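Local coordinates for protein type I site-specific restriction-modification system, R (Restriction) subunit (Vibrio vulnificus, PDB 3H1T) that probably cleaves DNA and drives ATP-dependent DNA translocation as the restriction subunit of a type I restriction-modification enzyme, of which this is the nuclease-like and helicase-like part, at residues Pro36-Ser41 with Ser141-Pro146; Arg75-Leu80 with Val91-Glu96; Ser98-Gly103 with Gly124-Glu129. All blocks are in the same frame, centred on the assembly; numbering follows the deposited sequence.

Contact 1. Residues Pro36-Ser41 with Ser141-Pro146; sequences PKLKES and SRFPTP
L38 and F143 both set CG beside the backbone N, with chi1 of -78° and -75°, and chi2 of L38, 167°, then carries CD2 over the phenyl face. L38 CD2 stands 3.7 Å from the ring centroid of F143, almost on the ring normal, a CH-pi contact, while K37 CB meets the edge of the same ring, 3.9 Å from F143 CD2. The flat, wholly apolar ring thus serves two neighbouring residues of one helix turn. Where the helix ends, small S41 sits close against the other chain, and S41 OG donates to F143 O at 2.9 Å. R142 NE gives F143 O a second bond, 3.1 Å long, from the opposite face of the carbonyl plane, so two donors grip one oxygen. R142 NH2 is salt-bridged to E148. Water 1 adds a bridge, donating to K37 O and accepting from F143 N, while K37 NZ reaches G124 O. S41 O lies 3.3 Å from P146 CD, beside T145, the N-cap of helix 146-157. The contact joins the end of helix 26-40 to the loop between strand 137-140 and helix 146-157, with F143 on I127 of strand 127-131 and L38 on strand 75-81.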
# COMPACT_ATOMS: atom_id res chain seq x y z
N PRO A 36 -35.44 8.38 7.22
CA PRO A 36 -36.16 8.64 8.46
C PRO A 36 -35.95 7.53 9.50
O PRO A 36 -35.72 7.80 10.67
CB PRO A 36 -37.60 8.76 7.98
CG PRO A 36 -37.41 9.43 6.66
CD PRO A 36 -36.30 8.63 6.05
N LYS A 37 -36.00 6.28 9.06
CA LYS A 37 -35.81 5.16 9.98
C LYS A 37 -34.40 5.15 10.57
O LYS A 37 -34.21 4.75 11.72
CB LYS A 37 -36.12 3.82 9.30
CG LYS A 37 -37.61 3.59 9.10
CD LYS A 37 -37.91 2.26 8.41
CE LYS A 37 -39.41 2.00 8.31
NZ LYS A 37 -39.70 0.65 7.74
N LEU A 38 -33.42 5.60 9.80
CA LEU A 38 -32.05 5.64 10.34
C LEU A 38 -31.96 6.71 11.44
O LEU A 38 -31.34 6.49 12.49
CB LEU A 38 -31.03 5.93 9.23
CG LEU A 38 -30.69 4.72 8.32
CD1 LEU A 38 -29.93 5.18 7.07
CD2 LEU A 38 -29.86 3.69 9.09
N LYS A 39 -32.60 7.86 11.21
CA LYS A 39 -32.60 8.94 12.19
C LYS A 39 -33.39 8.53 13.43
O LYS A 39 -33.00 8.80 14.56
CB LYS A 39 -33.18 10.21 11.56
CG LYS A 39 -32.20 10.96 10.68
CD LYS A 39 -32.87 12.07 9.89
CE LYS A 39 -31.88 12.75 8.95
NZ LYS A 39 -32.59 13.70 8.06
N GLU A 40 -34.52 7.88 13.21
CA GLU A 40 -35.34 7.42 14.32
C GLU A 40 -34.51 6.50 15.23
O GLU A 40 -34.76 6.41 16.43
CB GLU A 40 -36.55 6.66 13.77
CG GLU A 40 -37.66 7.55 13.24
CD GLU A 40 -38.65 6.78 12.39
OE1 GLU A 40 -38.87 5.59 12.68
OE2 GLU A 40 -39.20 7.37 11.43
N SER A 41 -33.50 5.82 14.66
CA SER A 41 -32.67 4.92 15.45
C SER A 41 -31.43 5.58 16.04
O SER A 41 -30.56 4.91 16.58
CB SER A 41 -32.28 3.68 14.64
OG SER A 41 -33.43 2.91 14.31
N SER A 141 -37.36 -5.19 12.84
CA SER A 141 -38.51 -4.29 12.86
C SER A 141 -38.02 -2.86 12.76
O SER A 141 -38.81 -1.93 12.62
CB SER A 141 -39.30 -4.48 14.16
OG SER A 141 -38.49 -4.13 15.27
N ARG A 142 -36.71 -2.70 12.83
CA ARG A 142 -36.08 -1.39 12.75
C ARG A 142 -34.56 -1.52 12.80
O ARG A 142 -34.02 -2.57 13.11
CB ARG A 142 -36.58 -0.52 13.92
CG ARG A 142 -36.45 -1.18 15.29
CD ARG A 142 -36.19 -0.15 16.37
NE ARG A 142 -34.80 -0.16 16.82
CZ ARG A 142 -34.38 -0.72 17.95
NH1 ARG A 142 -35.25 -1.32 18.76
NH2 ARG A 142 -33.09 -0.70 18.28
N PHE A 143 -33.87 -0.43 12.47
CA PHE A 143 -32.42 -0.40 12.50
C PHE A 143 -31.87 -0.38 13.91
O PHE A 143 -32.44 0.24 14.79
CB PHE A 143 -31.90 0.85 11.78
CG PHE A 143 -31.99 0.79 10.30
CD1 PHE A 143 -31.11 -0.02 9.57
CD2 PHE A 143 -32.96 1.52 9.62
CE1 PHE A 143 -31.21 -0.12 8.19
CE2 PHE A 143 -33.07 1.43 8.23
CZ PHE A 143 -32.20 0.60 7.51
N PRO A 144 -30.75 -1.08 14.16
CA PRO A 144 -30.17 -1.08 15.49
C PRO A 144 -29.67 0.34 15.76
O PRO A 144 -29.46 1.13 14.82
CB PRO A 144 -29.00 -2.07 15.35
CG PRO A 144 -29.53 -3.05 14.36
CD PRO A 144 -30.07 -2.08 13.31
N THR A 145 -29.45 0.67 17.03
CA THR A 145 -28.97 1.99 17.37
C THR A 145 -27.45 1.95 17.42
O THR A 145 -26.85 0.87 17.55
CB THR A 145 -29.51 2.44 18.73
OG1 THR A 145 -29.01 1.58 19.76
CG2 THR A 145 -31.02 2.38 18.75
N PRO A 146 -26.79 3.12 17.30
CA PRO A 146 -25.32 3.14 17.36
C PRO A 146 -24.79 2.39 18.58
O PRO A 146 -23.83 1.64 18.49
CB PRO A 146 -25.02 4.64 17.43
CG PRO A 146 -26.06 5.22 16.53
CD PRO A 146 -27.31 4.46 16.97
O HOH W 1 -35.36 2.26 12.22
O HOH W 2 -39.24 -1.89 9.44

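Contact 2. Residues Arg75-Leu80 with Val91-Glu96; sequences RADYLL and VEAKPE
Y78 and V91 form the apolar centre, their side chains on one face of the sheet with Y78 CB 3.9 Å from V91 CB. The branched valine suits a strand, and one methyl reaches on: V91 CG2 lies 4.1 Å from L80 CD1. A93, a small residue, sets its CB at the ring edge, 4.3 Å from Y78 CE1. Beneath these side chains Y78 and V91 are a hydrogen-bonded antiparallel pair, V91 N to Y78 O at 3.1 Å and a weak return bond from Y78 N. At the corner of the chain D77 takes over: its OD2 accepts from A93 N at 2.7 Å, nearly straight at 162°, on the anti side, 20° out of the carboxylate plane. The same D77 OD2 lies 3.0 Å from E92 OE2, two acceptors that do not bond. Water 3 ties this edge together, accepting from D77 N and donating to V91 O and E92 OE2. The D77 and E92-A93-K94 pattern is consistent with the PD-(D/E)XK nuclease motif, whose acidic residues in relatives hold a metal ion. The hairpin 75-81/86-93 is flanked by strand 49-55; helix 26-40 covers Y78 and A93, and helix 104-114 packs on E92.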
# COMPACT_ATOMS: atom_id res chain seq x y z
N ARG A 75 -19.02 3.17 -4.21
CA ARG A 75 -19.90 3.98 -3.37
C ARG A 75 -20.94 3.10 -2.66
O ARG A 75 -21.49 2.17 -3.25
CB ARG A 75 -20.58 4.97 -4.32
CG ARG A 75 -21.29 6.18 -3.77
CD ARG A 75 -21.95 6.86 -4.96
NE ARG A 75 -21.30 6.51 -6.23
CZ ARG A 75 -20.27 7.17 -6.78
NH1 ARG A 75 -19.77 8.25 -6.19
NH2 ARG A 75 -19.76 6.77 -7.94
N ALA A 76 -21.18 3.39 -1.39
CA ALA A 76 -22.17 2.65 -0.63
C ALA A 76 -23.34 3.60 -0.36
O ALA A 76 -23.13 4.78 -0.09
CB ALA A 76 -21.56 2.17 0.70
N ASP A 77 -24.57 3.10 -0.46
CA ASP A 77 -25.74 3.95 -0.23
C ASP A 77 -25.63 4.71 1.09
O ASP A 77 -25.81 5.92 1.13
CB ASP A 77 -27.02 3.14 -0.28
CG ASP A 77 -27.30 2.58 -1.65
OD1 ASP A 77 -26.92 3.24 -2.63
OD2 ASP A 77 -27.90 1.49 -1.75
N TYR A 78 -25.35 3.99 2.17
CA TYR A 78 -25.20 4.61 3.48
C TYR A 78 -24.07 3.96 4.25
O TYR A 78 -23.85 2.76 4.16
CB TYR A 78 -26.45 4.49 4.34
CG TYR A 78 -27.70 5.15 3.81
CD1 TYR A 78 -28.56 4.47 2.95
CD2 TYR A 78 -28.08 6.41 4.27
CE1 TYR A 78 -29.77 5.02 2.56
CE2 TYR A 78 -29.30 6.96 3.88
CZ TYR A 78 -30.14 6.25 3.03
OH TYR A 78 -31.38 6.73 2.67
N LEU A 79 -23.38 4.78 5.03
CA LEU A 79 -22.30 4.32 5.86
C LEU A 79 -22.75 4.82 7.22
O LEU A 79 -23.09 5.99 7.38
CB LEU A 79 -20.99 4.97 5.43
CG LEU A 79 -19.60 4.42 5.82
CD1 LEU A 79 -18.91 5.41 6.73
CD2 LEU A 79 -19.72 3.06 6.49
N LEU A 80 -22.79 3.93 8.21
CA LEU A 80 -23.22 4.33 9.54
C LEU A 80 -22.00 4.42 10.42
O LEU A 80 -21.33 3.43 10.66
CB LEU A 80 -24.21 3.30 10.09
CG LEU A 80 -25.40 3.04 9.18
CD1 LEU A 80 -26.32 2.05 9.85
CD2 LEU A 80 -26.16 4.32 8.88
N VAL A 91 -25.34 0.12 4.56
CA VAL A 91 -26.67 -0.19 4.07
C VAL A 91 -26.82 -0.15 2.55
O VAL A 91 -26.33 0.76 1.89
CB VAL A 91 -27.71 0.82 4.65
CG1 VAL A 91 -29.13 0.41 4.25
CG2 VAL A 91 -27.58 0.88 6.16
N GLU A 92 -27.53 -1.12 2.01
CA GLU A 92 -27.80 -1.15 0.58
C GLU A 92 -29.30 -0.89 0.47
O GLU A 92 -30.11 -1.64 1.00
CB GLU A 92 -27.46 -2.52 -0.02
CG GLU A 92 -26.39 -2.53 -1.12
CD GLU A 92 -26.72 -1.65 -2.32
OE1 GLU A 92 -27.70 -1.93 -3.05
OE2 GLU A 92 -25.98 -0.66 -2.54
N ALA A 93 -29.68 0.19 -0.20
CA ALA A 93 -31.09 0.50 -0.32
C ALA A 93 -31.57 0.09 -1.70
O ALA A 93 -30.77 -0.01 -2.63
CB ALA A 93 -31.34 2.00 -0.10
N LYS A 94 -32.86 -0.18 -1.82
CA LYS A 94 -33.44 -0.57 -3.08
C LYS A 94 -34.82 0.06 -3.12
O LYS A 94 -35.35 0.46 -2.08
CB LYS A 94 -33.53 -2.09 -3.18
CG LYS A 94 -32.20 -2.77 -3.50
CD LYS A 94 -31.75 -2.48 -4.94
CE LYS A 94 -30.27 -2.80 -5.20
NZ LYS A 94 -29.90 -4.24 -5.06
N PRO A 95 -35.42 0.18 -4.31
CA PRO A 95 -36.76 0.78 -4.37
C PRO A 95 -37.80 -0.03 -3.57
O PRO A 95 -37.69 -1.25 -3.48
CB PRO A 95 -37.06 0.78 -5.88
CG PRO A 95 -36.23 -0.38 -6.38
CD PRO A 95 -34.94 -0.22 -5.64
N GLU A 96 -38.80 0.63 -2.98
CA GLU A 96 -39.80 -0.07 -2.18
C GLU A 96 -40.46 -1.28 -2.82
O GLU A 96 -40.80 -2.25 -2.14
CB GLU A 96 -40.89 0.88 -1.67
CG GLU A 96 -41.38 1.91 -2.66
CD GLU A 96 -42.87 2.18 -2.53
OE1 GLU A 96 -43.39 2.17 -1.38
OE2 GLU A 96 -43.53 2.40 -3.57
O HOH W 3 -24.69 0.35 -0.39
O HOH W 4 -24.86 0.91 -4.12

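Contact 3. Residues Ser98-Gly103 with Gly124-Glu129; sequences SPVGQG and GHEILE
V100 and L128 have the nearest CA atoms, 6.4 Å apart, where a turn with helical backbone angles at residues 100-102 passes over the start of strand 127-131 without any hydrogen bond between the two segments. V100 does most of the touching. Both its methyls face E126: V100 CG1 presses on the base of that side chain, 3.4 Å from E126 CB, and also lies 3.5 Å from E126 O, whereas V100 CG2 runs against the far end, 3.8 Å from E126 OE1. The two side chains cross at about a right angle, the methyls spaced along the glutamate. E126 has CG beside its backbone N (chi1 -74°) and is extended beyond it, which carries the carboxylate up past V100, the methylenes giving an apolar flank and the charged end lying at the margin of the contact, where OE1 is hydrogen-bonded to a neighbouring residue of the chain. Further along the strand, V100 CB stands 4.3 Å from L128 CB, and L128 reaches on along the turn, where its CD1 comes within 3.7 Å of G101 CA. With no side chain of its own, G101 offers bare backbone to the leucine methyl. L139 of strand 137-140 touches both V100 and L128, completing the apolar patch. The polar groups look elsewhere: V100 O accepts from S121 OG, E126 O is bonded to T122 OG1, and N123 bonds to S98 O and E126 N, so residues 121-123 stitch the loop and the strand together from between. Across the two segments themselves, then, cohesion is purely van der Waals, shape and apolar surface setting the fit, while several of the directional bonds that hold the loop come from S121 and N123, at and just past the end of strand 118-122.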
# COMPACT_ATOMS: atom_id res chain seq x y z
N SER A 98 -39.13 -3.57 -4.71
CA SER A 98 -38.28 -4.74 -4.84
C SER A 98 -38.02 -5.48 -3.52
O SER A 98 -37.99 -4.88 -2.45
CB SER A 98 -36.94 -4.35 -5.48
OG SER A 98 -36.34 -3.25 -4.82
N PRO A 99 -37.82 -6.80 -3.60
CA PRO A 99 -37.56 -7.68 -2.44
C PRO A 99 -36.29 -7.29 -1.66
O PRO A 99 -35.28 -6.92 -2.27
CB PRO A 99 -37.46 -9.06 -3.10
CG PRO A 99 -37.00 -8.74 -4.52
CD PRO A 99 -37.86 -7.57 -4.85
N VAL A 100 -36.32 -7.38 -0.33
CA VAL A 100 -35.15 -7.02 0.47
C VAL A 100 -33.92 -7.89 0.27
O VAL A 100 -32.82 -7.37 0.13
CB VAL A 100 -35.44 -7.04 1.99
CG1 VAL A 100 -35.76 -5.64 2.47
CG2 VAL A 100 -36.56 -8.00 2.30
N GLY A 101 -34.10 -9.20 0.27
CA GLY A 101 -32.98 -10.11 0.10
C GLY A 101 -32.12 -9.85 -1.11
O GLY A 101 -31.08 -10.48 -1.27
N GLN A 102 -32.55 -8.94 -1.97
CA GLN A 102 -31.83 -8.63 -3.20
C GLN A 102 -30.48 -7.98 -2.91
O GLN A 102 -29.45 -8.49 -3.34
CB GLN A 102 -32.68 -7.71 -4.08
CG GLN A 102 -32.22 -7.59 -5.53
CD GLN A 102 -33.05 -6.58 -6.31
OE1 GLN A 102 -34.21 -6.82 -6.66
NE2 GLN A 102 -32.45 -5.42 -6.58
N GLY A 103 -30.49 -6.88 -2.17
CA GLY A 103 -29.25 -6.19 -1.85
C GLY A 103 -28.37 -6.79 -0.77
O GLY A 103 -27.37 -6.18 -0.40
N GLY A 124 -37.00 0.09 2.28
CA GLY A 124 -37.86 1.07 2.90
C GLY A 124 -38.74 0.47 3.99
O GLY A 124 -38.58 0.80 5.17
N HIS A 125 -39.66 -0.42 3.62
CA HIS A 125 -40.51 -1.01 4.64
C HIS A 125 -39.87 -2.19 5.33
O HIS A 125 -40.17 -2.44 6.49
CB HIS A 125 -41.90 -1.38 4.10
CG HIS A 125 -41.88 -2.17 2.83
ND1 HIS A 125 -41.66 -1.59 1.60
CD2 HIS A 125 -42.15 -3.48 2.58
CE1 HIS A 125 -41.80 -2.50 0.65
NE2 HIS A 125 -42.10 -3.65 1.22
N GLU A 126 -38.98 -2.90 4.65
CA GLU A 126 -38.32 -4.04 5.28
C GLU A 126 -36.83 -3.81 5.48
O GLU A 126 -36.21 -3.03 4.77
CB GLU A 126 -38.53 -5.30 4.44
CG GLU A 126 -39.90 -5.90 4.52
CD GLU A 126 -40.17 -6.83 3.37
OE1 GLU A 126 -40.05 -6.39 2.20
OE2 GLU A 126 -40.51 -8.01 3.63
N ILE A 127 -36.27 -4.51 6.47
CA ILE A 127 -34.86 -4.39 6.78
C ILE A 127 -34.27 -5.77 7.00
O ILE A 127 -34.76 -6.53 7.83
CB ILE A 127 -34.66 -3.54 8.05
CG1 ILE A 127 -35.24 -2.14 7.82
CG2 ILE A 127 -33.19 -3.46 8.39
CD1 ILE A 127 -35.40 -1.31 9.08
N LEU A 128 -33.24 -6.10 6.25
CA LEU A 128 -32.58 -7.40 6.37
C LEU A 128 -31.17 -7.19 6.90
O LEU A 128 -30.40 -6.43 6.32
CB LEU A 128 -32.50 -8.07 5.00
CG LEU A 128 -32.86 -9.56 4.85
CD1 LEU A 128 -32.07 -10.06 3.65
CD2 LEU A 128 -32.52 -10.36 6.10
N GLU A 129 -30.82 -7.85 7.99
CA GLU A 129 -29.50 -7.69 8.59
C GLU A 129 -28.62 -8.94 8.54
O GLU A 129 -29.10 -10.05 8.75
CB GLU A 129 -29.64 -7.27 10.06
CG GLU A 129 -28.32 -7.18 10.82
CD GLU A 129 -28.48 -7.08 12.34
OE1 GLU A 129 -28.82 -8.09 12.98
OE2 GLU A 129 -28.27 -5.98 12.89

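From the N terminus, helix 26-40 comes first, and contact 1 returns to its end only after a hundred residues, closing the largest loop of the three. Inside it, contact 2 closes the short hairpin 75-81/86-93. Contact 3 follows in series, its loop containing helix 104-114 and strand 118-122; both are nested within contact 1, and none cross. All three belong to the region built on the six-stranded mixed sheet, apart from the two helicase-like sheets. They also touch: F143 packs on V91 and L38 on L80, joining contacts 1 and 2, P144 on E129 joins contacts 1 and 3, and E92 CB on G103 O joins contacts 2 and 3.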